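Local coordinates for protein acyl-coenzyme A oxidase acox-1.1 (Caenorhabditis elegans, PDB 5K3H) that catalyses the FAD-dependent, oxygen-consuming desaturation of acyl-CoA to (2E)-enoyl-CoA, the first step of peroxisomal beta-oxidation, releasing hydrogen peroxide, at residues 489-494 against 593-598; 442-447 against 537-542. All coordinates share one frame; numbering follows the deposited sequence.

Contact 1: residues 489-494 against 593-598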
loop_
_atom_site.group_PDB
_atom_site.type_symbol
_atom_site.label_atom_id
_atom_site.label_comp_id
_atom_site.label_asym_id
_atom_site.label_seq_id
_atom_site.Cartn_x
_atom_site.Cartn_y
_atom_site.Cartn_z
ATOM N N THR B 489 0.204 -27.276 -20.538
ATOM C CA THR B 489 -0.925 -28.047 -20.034
ATOM C C THR B 489 -0.595 -28.804 -18.762
ATOM O O THR B 489 -1.491 -29.024 -17.944
ATOM C CB THR B 489 -1.449 -29.004 -21.117
ATOM O OG1 THR B 489 -0.505 -30.054 -21.348
ATOM C CG2 THR B 489 -1.666 -28.244 -22.434
ATOM N N GLU B 490 0.667 -29.159 -18.522
ATOM C CA GLU B 490 0.937 -29.775 -17.227
ATOM C C GLU B 490 0.791 -28.777 -16.076
ATOM O O GLU B 490 0.353 -29.163 -14.983
ATOM C CB GLU B 490 2.307 -30.447 -17.207
ATOM C CG GLU B 490 2.476 -31.546 -18.265
ATOM C CD GLU B 490 1.304 -32.528 -18.308
ATOM O OE1 GLU B 490 0.990 -33.000 -19.408
ATOM O OE2 GLU B 490 0.699 -32.845 -17.252
ATOM N N TYR B 491 1.107 -27.491 -16.305
ATOM C CA TYR B 491 0.864 -26.462 -15.287
ATOM C C TYR B 491 -0.630 -26.230 -15.078
ATOM O O TYR B 491 -1.088 -26.054 -13.946
ATOM C CB TYR B 491 1.549 -25.145 -15.678
ATOM C CG TYR B 491 3.047 -25.154 -15.537
ATOM C CD1 TYR B 491 3.850 -25.636 -16.560
ATOM C CD2 TYR B 491 3.660 -24.685 -14.381
ATOM C CE1 TYR B 491 5.251 -25.673 -16.434
ATOM C CE2 TYR B 491 5.052 -24.705 -14.236
ATOM C CZ TYR B 491 5.854 -25.197 -15.270
ATOM O OH TYR B 491 7.236 -25.210 -15.144
ATOM N N ILE B 492 -1.392 -26.156 -16.164
ATOM C CA ILE B 492 -2.834 -25.976 -16.040
ATOM C C ILE B 492 -3.444 -27.139 -15.261
ATOM O O ILE B 492 -4.209 -26.938 -14.308
ATOM C CB ILE B 492 -3.465 -25.794 -17.433
ATOM C CG1 ILE B 492 -2.996 -24.452 -18.029
ATOM C CG2 ILE B 492 -4.962 -25.769 -17.337
ATOM C CD1 ILE B 492 -3.523 -24.136 -19.424
ATOM N N LYS B 493 -3.061 -28.375 -15.602
ATOM C CA LYS B 493 -3.590 -29.525 -14.862
ATOM C C LYS B 493 -3.181 -29.506 -13.398
ATOM O O LYS B 493 -3.917 -30.011 -12.547
ATOM C CB LYS B 493 -3.144 -30.848 -15.492
ATOM C CG LYS B 493 -3.764 -31.120 -16.839
ATOM C CD LYS B 493 -3.621 -32.586 -17.180
ATOM C CE LYS B 493 -2.158 -33.012 -17.199
ATOM N NZ LYS B 493 -1.964 -34.472 -16.890
ATOM N N THR B 494 -2.009 -28.948 -13.087
ATOM C CA THR B 494 -1.559 -28.857 -11.699
ATOM C C THR B 494 -2.363 -27.809 -10.923
ATOM O O THR B 494 -2.754 -28.053 -9.776
ATOM C CB THR B 494 -0.057 -28.563 -11.681
ATOM O OG1 THR B 494 0.621 -29.634 -12.346
ATOM C CG2 THR B 494 0.495 -28.447 -10.275
ATOM N N LEU B 593 9.526 -28.827 -7.613
ATOM C CA LEU B 593 9.492 -27.440 -7.178
ATOM C C LEU B 593 10.807 -26.748 -7.477
ATOM O O LEU B 593 10.820 -25.553 -7.771
ATOM C CB LEU B 593 9.145 -27.351 -5.689
ATOM C CG LEU B 593 8.551 -26.024 -5.204
ATOM C CD1 LEU B 593 7.226 -25.675 -5.919
ATOM C CD2 LEU B 593 8.391 -26.007 -3.663
ATOM N N ASP B 594 11.925 -27.474 -7.396
ATOM C CA ASP B 594 13.206 -26.912 -7.813
ATOM C C ASP B 594 13.236 -26.638 -9.311
ATOM O O ASP B 594 13.858 -25.671 -9.757
ATOM C CB ASP B 594 14.335 -27.860 -7.418
ATOM C CG ASP B 594 14.607 -27.856 -5.916
ATOM O OD1 ASP B 594 14.219 -26.864 -5.232
ATOM O OD2 ASP B 594 15.222 -28.841 -5.429
ATOM N N TYR B 595 12.597 -27.491 -10.112
ATOM C CA TYR B 595 12.456 -27.197 -11.534
ATOM C C TYR B 595 11.702 -25.896 -11.733
ATOM O O TYR B 595 12.103 -25.051 -12.538
ATOM C CB TYR B 595 11.743 -28.352 -12.244
ATOM C CG TYR B 595 11.370 -28.110 -13.711
ATOM C CD1 TYR B 595 12.233 -28.452 -14.748
ATOM C CD2 TYR B 595 10.134 -27.565 -14.055
ATOM C CE1 TYR B 595 11.886 -28.239 -16.078
ATOM C CE2 TYR B 595 9.780 -27.350 -15.383
ATOM C CZ TYR B 595 10.656 -27.685 -16.390
ATOM O OH TYR B 595 10.277 -27.462 -17.709
ATOM N N VAL B 596 10.629 -25.698 -10.963
ATOM C CA VAL B 596 9.792 -24.516 -11.115
ATOM C C VAL B 596 10.594 -23.259 -10.797
ATOM O O VAL B 596 10.480 -22.249 -11.497
ATOM C CB VAL B 596 8.534 -24.641 -10.228
ATOM C CG1 VAL B 596 7.738 -23.348 -10.239
ATOM C CG2 VAL B 596 7.661 -25.794 -10.708
ATOM N N ARG B 597 11.436 -23.317 -9.755
ATOM C CA ARG B 597 12.302 -22.192 -9.398
ATOM C C ARG B 597 13.308 -21.875 -10.497
ATOM O O ARG B 597 13.545 -20.707 -10.813
ATOM C CB ARG B 597 13.045 -22.485 -8.096
ATOM C CG ARG B 597 12.169 -22.607 -6.899
ATOM C CD ARG B 597 12.976 -22.983 -5.672
ATOM N NE ARG B 597 12.138 -23.022 -4.478
ATOM C CZ ARG B 597 11.894 -24.111 -3.750
ATOM N NH1 ARG B 597 12.443 -25.280 -4.084
ATOM N NH2 ARG B 597 11.116 -24.022 -2.668
ATOM N N ASP B 598 13.952 -22.905 -11.055
ATOM C CA ASP B 598 14.904 -22.687 -12.148
ATOM C C ASP B 598 14.222 -22.099 -13.375
ATOM O O ASP B 598 14.774 -21.219 -14.031
ATOM C CB ASP B 598 15.591 -23.999 -12.500
ATOM C CG ASP B 598 16.414 -24.531 -11.355
ATOM O OD1 ASP B 598 16.818 -23.742 -10.462
ATOM O OD2 ASP B 598 16.633 -25.763 -11.332
#

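Contact 2: residues 442-447 against 537-542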
loop_
_atom_site.group_PDB
_atom_site.type_symbol
_atom_site.label_atom_id
_atom_site.label_comp_id
_atom_site.label_asym_id
_atom_site.label_seq_id
_atom_site.Cartn_x
_atom_site.Cartn_y
_atom_site.Cartn_z
ATOM N N LEU B 442 -16.689 -14.896 -0.782
ATOM C CA LEU B 442 -17.584 -15.875 -0.171
ATOM C C LEU B 442 -18.850 -16.100 -1.021
ATOM O O LEU B 442 -19.470 -17.167 -0.924
ATOM C CB LEU B 442 -17.869 -15.440 1.279
ATOM C CG LEU B 442 -16.745 -15.719 2.319
ATOM C CD1 LEU B 442 -17.015 -15.093 3.670
ATOM C CD2 LEU B 442 -16.549 -17.204 2.538
ATOM N N GLN B 443 -19.209 -15.156 -1.893
ATOM C CA GLN B 443 -20.240 -15.430 -2.888
ATOM C C GLN B 443 -19.788 -16.495 -3.897
ATOM O O GLN B 443 -20.571 -17.376 -4.274
ATOM C CB GLN B 443 -20.597 -14.140 -3.603
ATOM C CG GLN B 443 -21.557 -14.299 -4.752
ATOM C CD GLN B 443 -22.055 -12.956 -5.197
ATOM O OE1 GLN B 443 -22.186 -12.687 -6.397
ATOM N NE2 GLN B 443 -22.307 -12.077 -4.225
ATOM N N LEU B 444 -18.538 -16.421 -4.370
ATOM C CA LEU B 444 -17.992 -17.515 -5.171
ATOM C C LEU B 444 -17.901 -18.799 -4.351
ATOM O O LEU B 444 -18.136 -19.898 -4.869
ATOM C CB LEU B 444 -16.620 -17.122 -5.737
ATOM C CG LEU B 444 -15.746 -18.157 -6.468
ATOM C CD1 LEU B 444 -16.489 -18.853 -7.598
ATOM C CD2 LEU B 444 -14.493 -17.471 -7.009
ATOM N N ALA B 445 -17.561 -18.680 -3.070
ATOM C CA ALA B 445 -17.459 -19.864 -2.219
ATOM C C ALA B 445 -18.764 -20.645 -2.172
ATOM O O ALA B 445 -18.749 -21.878 -2.198
ATOM C CB ALA B 445 -17.045 -19.465 -0.804
ATOM N N ARG B 446 -19.905 -19.947 -2.070
ATOM C CA ARG B 446 -21.204 -20.625 -2.053
ATOM C C ARG B 446 -21.406 -21.451 -3.315
ATOM O O ARG B 446 -21.873 -22.598 -3.251
ATOM C CB ARG B 446 -22.341 -19.609 -1.869
ATOM C CG ARG B 446 -22.357 -18.929 -0.491
ATOM C CD ARG B 446 -23.756 -18.464 -0.078
ATOM N NE ARG B 446 -23.802 -18.102 1.348
ATOM C CZ ARG B 446 -23.998 -18.967 2.356
ATOM N NH1 ARG B 446 -24.185 -20.262 2.117
ATOM N NH2 ARG B 446 -24.010 -18.542 3.615
ATOM N N TYR B 447 -21.032 -20.885 -4.465
ATOM C CA TYR B 447 -21.152 -21.580 -5.738
ATOM C C TYR B 447 -20.193 -22.765 -5.839
ATOM O O TYR B 447 -20.538 -23.792 -6.429
ATOM C CB TYR B 447 -20.926 -20.586 -6.868
ATOM C CG TYR B 447 -20.882 -21.210 -8.233
ATOM C CD1 TYR B 447 -22.029 -21.696 -8.819
ATOM C CD2 TYR B 447 -19.689 -21.265 -8.953
ATOM C CE1 TYR B 447 -21.997 -22.262 -10.077
ATOM C CE2 TYR B 447 -19.641 -21.815 -10.207
ATOM C CZ TYR B 447 -20.807 -22.312 -10.760
ATOM O OH TYR B 447 -20.792 -22.875 -12.010
ATOM N N LEU B 537 -8.010 -19.748 -5.520
ATOM C CA LEU B 537 -7.327 -20.691 -6.401
ATOM C C LEU B 537 -8.129 -20.913 -7.678
ATOM O O LEU B 537 -7.572 -20.980 -8.775
ATOM C CB LEU B 537 -7.073 -22.004 -5.656
ATOM C CG LEU B 537 -6.068 -21.936 -4.493
ATOM C CD1 LEU B 537 -6.112 -23.196 -3.675
ATOM C CD2 LEU B 537 -4.641 -21.700 -5.014
ATOM N N HIS B 538 -9.445 -21.003 -7.553
ATOM C CA HIS B 538 -10.296 -21.173 -8.721
ATOM C C HIS B 538 -10.187 -19.968 -9.649
ATOM O O HIS B 538 -10.047 -20.119 -10.875
ATOM C CB HIS B 538 -11.726 -21.397 -8.236
ATOM C CG HIS B 538 -12.749 -21.366 -9.319
ATOM N ND1 HIS B 538 -13.053 -22.476 -10.084
ATOM C CD2 HIS B 538 -13.580 -20.376 -9.732
ATOM C CE1 HIS B 538 -14.010 -22.160 -10.938
ATOM N NE2 HIS B 538 -14.351 -20.896 -10.741
ATOM N N THR B 539 -10.198 -18.761 -9.067
ATOM C CA THR B 539 -10.117 -17.541 -9.857
ATOM C C THR B 539 -8.758 -17.427 -10.545
ATOM O O THR B 539 -8.690 -17.117 -11.738
ATOM C CB THR B 539 -10.385 -16.329 -8.953
ATOM O OG1 THR B 539 -11.672 -16.474 -8.333
ATOM C CG2 THR B 539 -10.355 -15.039 -9.758
ATOM N N ARG B 540 -7.673 -17.722 -9.814
ATOM C CA ARG B 540 -6.339 -17.724 -10.410
ATOM C C ARG B 540 -6.218 -18.783 -11.505
ATOM O O ARG B 540 -5.534 -18.563 -12.516
ATOM C CB ARG B 540 -5.271 -17.913 -9.325
ATOM C CG ARG B 540 -5.255 -16.751 -8.327
ATOM C CD ARG B 540 -4.361 -16.971 -7.120
ATOM N NE ARG B 540 -2.946 -16.825 -7.433
ATOM C CZ ARG B 540 -1.981 -16.796 -6.519
ATOM N NH1 ARG B 540 -2.276 -16.901 -5.238
ATOM N NH2 ARG B 540 -0.720 -16.659 -6.875
ATOM N N LEU B 541 -6.844 -19.946 -11.319
ATOM C CA LEU B 541 -6.820 -20.957 -12.374
ATOM C C LEU B 541 -7.465 -20.438 -13.659
ATOM O O LEU B 541 -6.937 -20.652 -14.758
ATOM C CB LEU B 541 -7.513 -22.232 -11.895
ATOM C CG LEU B 541 -7.999 -23.192 -12.985
ATOM C CD1 LEU B 541 -6.812 -23.813 -13.739
ATOM C CD2 LEU B 541 -8.883 -24.262 -12.355
ATOM N N PHE B 542 -8.611 -19.751 -13.538
ATOM C CA PHE B 542 -9.264 -19.158 -14.706
ATOM C C PHE B 542 -8.342 -18.188 -15.426
ATOM O O PHE B 542 -8.267 -18.186 -16.656
ATOM C CB PHE B 542 -10.541 -18.421 -14.316
ATOM C CG PHE B 542 -11.204 -17.748 -15.492
ATOM C CD1 PHE B 542 -12.010 -18.475 -16.355
ATOM C CD2 PHE B 542 -10.970 -16.406 -15.771
ATOM C CE1 PHE B 542 -12.606 -17.867 -17.439
ATOM C CE2 PHE B 542 -11.564 -15.789 -16.865
ATOM C CZ PHE B 542 -12.384 -16.516 -17.697
#

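Contact 1: residues 489-494 against 593-598
Residues 489-494, the first turns of helix 489-515, and residues 593-598 of helix 590-616 keep their backbones well apart, and the nearest CA atoms, those of Tyr491 and Val596, are 10.0 Å from each other. Tyr491 bridges this gap. Its CG lies anti to the carbonyl carbon and beside the backbone N (chi1 -73°), and the length of the phenol then carries OH across to the other helix. There OH arrives at the edge of the Tyr595 ring, near the ring plane, 3.3 Å from Tyr595 CE2 and 3.9 Å from CD2. The two side chains cross obliquely, meeting through one hydroxyl and one ring edge and not through stacked faces. Tyr491 OH is hydrogen-bonded to Asn572 OD1 of helix 557-577, which gives the buried hydroxyl a polar partner and helps to hold the phenol in place. Val596 CG2 closes in more loosely, 4.5 Å from Tyr491 OH. This is helix-to-helix packing within the all-helical C-terminal part of the acyl-CoA oxidase fold, and Ile480 of a loop touches both tyrosines. One turn on from Glu490, Thr494 OG1 donates to Glu490 O at 2.7 Å, joining Thr494 N on that carbonyl from the opposite face of its plane. Next to Tyr595 in sequence, Asp594 OD1 forms a salt bridge with Arg597 NH1; each also makes one to the second subunit, with its Lys505 and Glu584 respectively.

Contact 2: residues 442-447 against 537-542
Leu444 carries this contact: both its methyls lie near His538 CD2 of helix 520-553, and one of them, CD2, also touches Thr539 OG1. The leucine holds CG anti to its own backbone N (chi1 172°), which carries the branch from helix 437-456 across to helix 520-553. CD1 approaches His538 CD2 at 3.9 Å, and Leu444 CD2 lies 4.1 Å from the same ring carbon, so both methyls share the CD2 corner of the imidazole. The leucine and histidine side chains cross at a slant. Thr539 takes the second methyl on its oxygen, with OG1 3.3 Å from Leu444 CD2. That oxygen is not left to face hydrocarbon alone, since it is hydrogen-bonded to Ser535 O, one turn earlier in the same helix. His538 ND1 is hydrogen-bonded to Tyr469 OH, which helps to set the rotation of the ring whose CD2 meets the leucine. No hydrogen bond links the two segments, and their nearest CA atoms, of Leu444 and Thr539, stand 9.2 Å apart. All three touching residues are buried, in helix-to-helix packing between helix 437-456 of the C-alpha1 domain and helix 520-553 of the C-terminal helical part. Leu444 also packs on Ser535, one of the residues that bind the ATP shared between the two subunits. Around the contact, helix 382-408 supplies further packing: Ala385 meets Tyr447, whose hydroxyl is hydrogen-bonded to Asp382, while Val393 lies against Thr539 and Leu386 against Phe542. On another flank helix 489-515 receives Leu537 and Leu541, placing helix 520-553 between it and helix 437-456.

In the fold
Contact 1 and contact 2 lie on the same side of the chain's centre, with their own centres about 22 Å apart. Their segments alternate along the chain: 442-447, then 489-494, 537-542 and finally 593-598. Helices 437-456, 489-515 and 520-553 are consecutive, and the chain then passes through helices 557-577 and 579-584 to helix 590-616. The two contacts meet directly where Leu541 CD1 packs 4.1 Å from Ile492 O. Contact 2 thus joins a helix of the C-alpha1 domain to the C-terminal helical region beside the ATP-binding residues, whereas contact 1, within that region, lies farther out, near residues that reach the second subunit.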